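Local coordinates for protein exported gluconolactonase (Xanthomonas campestris pv. campestris, PDB 3DR2) that probably hydrolyses gluconolactone in secondary glucose metabolism as a calcium-binding, six-bladed beta-propeller enzyme of the SMP-30 family, at residues H101-H104 with I109-S112; V171-P176 with P180-A185. All blocks are in the same frame, centred on the assembly; numbering follows the deposited sequence.

Interaction 1: H101-H104 with I109-S112; sequences HCEH and ITRS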
loop_
_atom_site.group_PDB
_atom_site.type_symbol
_atom_site.label_atom_id
_atom_site.label_comp_id
_atom_site.label_asym_id
_atom_site.label_seq_id
_atom_site.Cartn_x
_atom_site.Cartn_y
_atom_site.Cartn_z
ATOM N N HIS A 101 -2.172 16.516 -11.001
ATOM C CA HIS A 101 -1.883 15.104 -10.756
ATOM C C HIS A 101 -2.287 14.121 -11.846
ATOM O O HIS A 101 -3.218 14.369 -12.611
ATOM C CB HIS A 101 -2.613 14.643 -9.488
ATOM C CG HIS A 101 -2.605 15.641 -8.375
ATOM N ND1 HIS A 101 -1.543 15.780 -7.505
ATOM C CD2 HIS A 101 -3.531 16.550 -7.986
ATOM C CE1 HIS A 101 -1.817 16.730 -6.629
ATOM N NE2 HIS A 101 -3.018 17.213 -6.897
ATOM N N CYS A 102 -1.583 12.990 -11.869
ATOM C CA CYS A 102 -1.880 11.877 -12.763
ATOM C C CYS A 102 -2.507 10.860 -11.825
ATOM O O CYS A 102 -1.890 10.488 -10.822
ATOM C CB CYS A 102 -0.608 11.265 -13.340
ATOM S SG CYS A 102 0.106 12.179 -14.698
ATOM N N GLU A 103 -3.721 10.411 -12.126
ATOM C CA GLU A 103 -4.384 9.441 -11.265
ATOM C C GLU A 103 -4.701 8.140 -11.993
ATOM O O GLU A 103 -5.469 8.127 -12.958
ATOM C CB GLU A 103 -5.669 10.041 -10.682
ATOM C CG GLU A 103 -5.405 11.193 -9.716
ATOM C CD GLU A 103 -6.664 11.705 -9.035
ATOM O OE1 GLU A 103 -7.635 10.933 -8.933
ATOM O OE2 GLU A 103 -6.672 12.871 -8.581
ATOM N N HIS A 104 -4.092 7.048 -11.529
ATOM C CA HIS A 104 -4.314 5.736 -12.139
ATOM C C HIS A 104 -5.762 5.304 -11.961
ATOM O O HIS A 104 -6.367 4.745 -12.873
ATOM C CB HIS A 104 -3.437 4.659 -11.487
ATOM C CG HIS A 104 -2.008 4.648 -11.939
ATOM N ND1 HIS A 104 -1.143 3.631 -11.597
ATOM C CD2 HIS A 104 -1.289 5.520 -12.685
ATOM C CE1 HIS A 104 0.048 3.875 -12.112
ATOM N NE2 HIS A 104 -0.012 5.016 -12.776
ATOM N N ILE A 109 -6.264 13.345 -15.451
ATOM C CA ILE A 109 -5.399 14.409 -14.962
ATOM C C ILE A 109 -6.311 15.260 -14.083
ATOM O O ILE A 109 -7.393 15.666 -14.520
ATOM C CB ILE A 109 -4.876 15.301 -16.105
ATOM C CG1 ILE A 109 -4.047 14.471 -17.086
ATOM C CG2 ILE A 109 -4.046 16.446 -15.531
ATOM C CD1 ILE A 109 -2.813 13.821 -16.469
ATOM N N THR A 110 -5.892 15.515 -12.846
ATOM C CA THR A 110 -6.690 16.320 -11.923
ATOM C C THR A 110 -5.849 17.473 -11.374
ATOM O O THR A 110 -4.631 17.500 -11.555
ATOM C CB THR A 110 -7.217 15.458 -10.750
ATOM O OG1 THR A 110 -6.116 14.999 -9.953
ATOM C CG2 THR A 110 -7.983 14.250 -11.287
ATOM N N ARG A 111 -6.500 18.432 -10.716
ATOM C CA ARG A 111 -5.803 19.587 -10.154
ATOM C C ARG A 111 -6.374 19.906 -8.774
ATOM O O ARG A 111 -7.586 20.024 -8.609
ATOM C CB ARG A 111 -5.964 20.792 -11.091
ATOM C CG ARG A 111 -5.192 22.042 -10.683
ATOM C CD ARG A 111 -5.265 23.094 -11.786
ATOM N NE ARG A 111 -6.643 23.506 -12.030
ATOM C CZ ARG A 111 -7.085 24.019 -13.173
ATOM N NH1 ARG A 111 -6.256 24.186 -14.195
ATOM N NH2 ARG A 111 -8.359 24.366 -13.293
ATOM N N SER A 112 -5.496 20.052 -7.786
ATOM C CA SER A 112 -5.930 20.341 -6.419
ATOM C C SER A 112 -6.090 21.827 -6.125
ATOM O O SER A 112 -5.367 22.664 -6.668
ATOM C CB SER A 112 -4.930 19.768 -5.410
ATOM O OG SER A 112 -4.779 18.377 -5.556
#
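His101 and Thr110 pair across two neighbouring strands in the antiparallel way, each giving its amide hydrogen to the other's carbonyl: His101 N reaches Thr110 O at 2.7 Å and Thr110 N reaches His101 O at 2.9 Å. His101 O also receives a CA-H...O contact from Ile109 CA at 3.2 Å, which adds to the amide bond. Beyond the backbone, polar side chains gather over the His101 and Thr110 face. The imidazole stands with CG anti to its own carbonyl carbon, chi1 -40°, which carries NE2 into a short hydrogen bond with Ser112 OG, 2.5 Å long; the hydroxyl lies at the ring edge, near the ring plane. ND1 on the same ring is taken by Asn91 OD1 from the preceding strand, so both nitrogens are engaged and the ring's rotation is fixed. The hairpin formed by strands 99-103 and 108-112 supplies the two middle strands of a four-stranded propeller blade, flanked by strands 88-93 and 118-120, and the contact is buried there. Thr110 OG1, held between its backbone N and carbonyl carbon at chi1 65°, donates to Glu103 OE2 at 2.6 Å. It comes from above the carboxylate plane, 41° out of it, as the two side chains cross at about a right angle. The other carboxylate oxygen, OE1, forms a salt bridge with Arg106 in the turn of the hairpin, which would be expected to favour the ionised form of Glu103 in this buried setting. On the reverse face of the sheet the non-hydrogen-bonded pair Cys102 and Ile109 makes an apolar touch, with SG of Cys102 3.8 Å from CD1 of Ile109.

Interaction 2: V171-P176 with P180-A185; sequences VYRLPP and PLQRMA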
loop_
_atom_site.group_PDB
_atom_site.type_symbol
_atom_site.label_atom_id
_atom_site.label_comp_id
_atom_site.label_asym_id
_atom_site.label_seq_id
_atom_site.Cartn_x
_atom_site.Cartn_y
_atom_site.Cartn_z
ATOM N N VAL A 171 1.479 10.313 -25.586
ATOM C CA VAL A 171 1.993 11.451 -24.844
ATOM C C VAL A 171 0.980 12.490 -25.301
ATOM O O VAL A 171 0.771 12.658 -26.502
ATOM C CB VAL A 171 3.398 11.891 -25.314
ATOM C CG1 VAL A 171 3.753 13.231 -24.682
ATOM C CG2 VAL A 171 4.436 10.850 -24.923
ATOM N N TYR A 172 0.328 13.156 -24.357
ATOM C CA TYR A 172 -0.674 14.156 -24.703
ATOM C C TYR A 172 -0.309 15.550 -24.230
ATOM O O TYR A 172 0.511 15.722 -23.327
ATOM C CB TYR A 172 -2.030 13.815 -24.079
ATOM C CG TYR A 172 -2.657 12.519 -24.527
ATOM C CD1 TYR A 172 -2.366 11.321 -23.882
ATOM C CD2 TYR A 172 -3.582 12.499 -25.569
ATOM C CE1 TYR A 172 -2.987 10.137 -24.255
ATOM C CE2 TYR A 172 -4.206 11.327 -25.952
ATOM C CZ TYR A 172 -3.906 10.147 -25.292
ATOM O OH TYR A 172 -4.521 8.984 -25.677
ATOM N N ARG A 173 -0.941 16.543 -24.850
ATOM C CA ARG A 173 -0.752 17.940 -24.482
ATOM C C ARG A 173 -2.123 18.534 -24.197
ATOM O O ARG A 173 -3.012 18.500 -25.051
ATOM C CB ARG A 173 -0.083 18.736 -25.606
ATOM C CG ARG A 173 -0.019 20.234 -25.315
ATOM C CD ARG A 173 0.744 20.992 -26.391
ATOM N NE ARG A 173 0.826 22.423 -26.097
ATOM C CZ ARG A 173 -0.131 23.305 -26.374
ATOM N NH1 ARG A 173 0.032 24.585 -26.067
ATOM N NH2 ARG A 173 -1.244 22.913 -26.973
ATOM N N LEU A 174 -2.297 19.072 -22.993
ATOM C CA LEU A 174 -3.565 19.677 -22.608
ATOM C C LEU A 174 -3.363 21.188 -22.612
ATOM O O LEU A 174 -2.674 21.733 -21.753
ATOM C CB LEU A 174 -3.987 19.208 -21.207
ATOM C CG LEU A 174 -5.475 19.309 -20.839
ATOM C CD1 LEU A 174 -5.639 19.043 -19.350
ATOM C CD2 LEU A 174 -6.024 20.673 -21.181
ATOM N N PRO A 175 -3.960 21.882 -23.592
ATOM C CA PRO A 175 -3.852 23.338 -23.721
ATOM C C PRO A 175 -4.422 24.079 -22.517
ATOM O O PRO A 175 -5.391 23.627 -21.902
ATOM C CB PRO A 175 -4.650 23.636 -24.992
ATOM C CG PRO A 175 -4.542 22.372 -25.778
ATOM C CD PRO A 175 -4.740 21.321 -24.704
ATOM N N PRO A 176 -3.828 25.231 -22.171
ATOM C CA PRO A 176 -4.273 26.049 -21.038
ATOM C C PRO A 176 -5.536 26.835 -21.393
ATOM O O PRO A 176 -6.463 26.936 -20.592
ATOM C CB PRO A 176 -3.077 26.950 -20.785
ATOM C CG PRO A 176 -2.564 27.188 -22.173
ATOM C CD PRO A 176 -2.628 25.814 -22.798
ATOM N N PRO A 180 -9.079 20.945 -26.775
ATOM C CA PRO A 180 -9.181 19.627 -26.141
ATOM C C PRO A 180 -7.827 18.932 -26.098
ATOM O O PRO A 180 -6.814 19.496 -26.524
ATOM C CB PRO A 180 -10.176 18.882 -27.035
ATOM C CG PRO A 180 -10.940 19.988 -27.716
ATOM C CD PRO A 180 -9.826 20.934 -28.044
ATOM N N LEU A 181 -7.826 17.704 -25.589
ATOM C CA LEU A 181 -6.611 16.909 -25.502
ATOM C C LEU A 181 -6.016 16.729 -26.889
ATOM O O LEU A 181 -6.743 16.567 -27.867
ATOM C CB LEU A 181 -6.911 15.528 -24.918
ATOM C CG LEU A 181 -6.614 15.273 -23.442
ATOM C CD1 LEU A 181 -6.878 13.814 -23.124
ATOM C CD2 LEU A 181 -5.165 15.626 -23.143
ATOM N N GLN A 182 -4.692 16.752 -26.962
ATOM C CA GLN A 182 -3.984 16.575 -28.222
ATOM C C GLN A 182 -3.105 15.336 -28.144
ATOM O O GLN A 182 -2.214 15.249 -27.297
ATOM C CB GLN A 182 -3.093 17.781 -28.505
ATOM C CG GLN A 182 -3.822 19.094 -28.680
ATOM C CD GLN A 182 -2.908 20.274 -28.429
ATOM O OE1 GLN A 182 -2.517 20.536 -27.293
ATOM N NE2 GLN A 182 -2.551 20.985 -29.487
ATOM N N ARG A 183 -3.372 14.378 -29.022
ATOM C CA ARG A 183 -2.592 13.147 -29.098
ATOM C C ARG A 183 -1.338 13.550 -29.865
ATOM O O ARG A 183 -1.386 13.788 -31.075
ATOM C CB ARG A 183 -3.395 12.097 -29.857
ATOM C CG ARG A 183 -2.710 10.769 -30.101
ATOM C CD ARG A 183 -3.670 9.871 -30.855
ATOM N NE ARG A 183 -3.068 8.633 -31.327
ATOM C CZ ARG A 183 -3.740 7.703 -31.997
ATOM N NH1 ARG A 183 -5.026 7.884 -32.261
ATOM N NH2 ARG A 183 -3.129 6.599 -32.414
ATOM N N MET A 184 -0.213 13.625 -29.160
ATOM C CA MET A 184 1.037 14.070 -29.765
ATOM C C MET A 184 1.957 12.984 -30.308
ATOM O O MET A 184 2.759 13.236 -31.214
ATOM C CB MET A 184 1.794 14.932 -28.757
ATOM C CG MET A 184 0.916 15.958 -28.054
ATOM S SD MET A 184 0.049 17.074 -29.194
ATOM C CE MET A 184 1.426 17.577 -30.184
ATOM N N ALA A 185 1.862 11.782 -29.755
ATOM C CA ALA A 185 2.699 10.681 -30.213
ATOM C C ALA A 185 2.294 9.398 -29.524
ATOM O O ALA A 185 1.786 9.422 -28.404
ATOM C CB ALA A 185 4.160 10.980 -29.924
#
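Arg173 and Gln182 run side by side and point the same way, their guanidinium and amide planes turned 69° apart. NH2 of Arg173 hydrogen-bonds to Gln182 OE1 at 2.7 Å, in the carbonyl plane and on a lone pair, and that oxygen sits at the guanidinium edge. The arginine chain is extended, with CG anti to the backbone N (chi1 173°), so its methylenes also pass along OE1; NH1 goes on to a salt bridge with Asp141. Pro175 slants across the glutamine, bringing CG to 3.1 Å from OE1. Beneath these groups Arg173 and Gln182 are a hydrogen-bonded antiparallel pair, in a hairpin that places strand 182-187 at the outer edge of a propeller blade. The regular ladder is broken at Val171, which both Met184 and Ala185 face in a classic beta bulge: Met184 N binds Val171 O at 3.0 Å, while Val171 N binds Ala185 O. Met184 CG, beside its backbone N (chi1 -45°), lies 3.8 Å from Arg173 CB, and the bend at chi2 brings Met184 SD to 4.0 Å from the same Arg173 CB. On the other face of the sheet, Leu181 CD2 rests 3.7 Å from Tyr172 CB, and the tyrosine ring passes beside Arg183, Tyr172 CD2 lying 3.7 Å from Arg183 CA. That ring also meets Phe146 and Tyr125, whereas the guanidinium of Arg183 turns to a salt bridge with Asp186.

In the fold
Read from the N terminus, the chain first closes interaction 1, a tight hairpin with only four residues between its segments, then runs on through the outer strand 118-120, strands 122-125 and 128-129, and the first two strands of the next blade, 136-138 and 144-147, before interaction 2 closes a second hairpin over three residues. The two are in series, neither nesting nor crossing. Interaction 1 joins the middle strands of one four-stranded blade; interaction 2 joins the third strand of another blade to its outermost one. Their centres lie 15 Å apart and their nearest atoms about 5 Å, without touching. Strand 122-125 lies between them in sequence: Val122 bonds by its backbone to Ile109 and packs on Leu174 and Leu181.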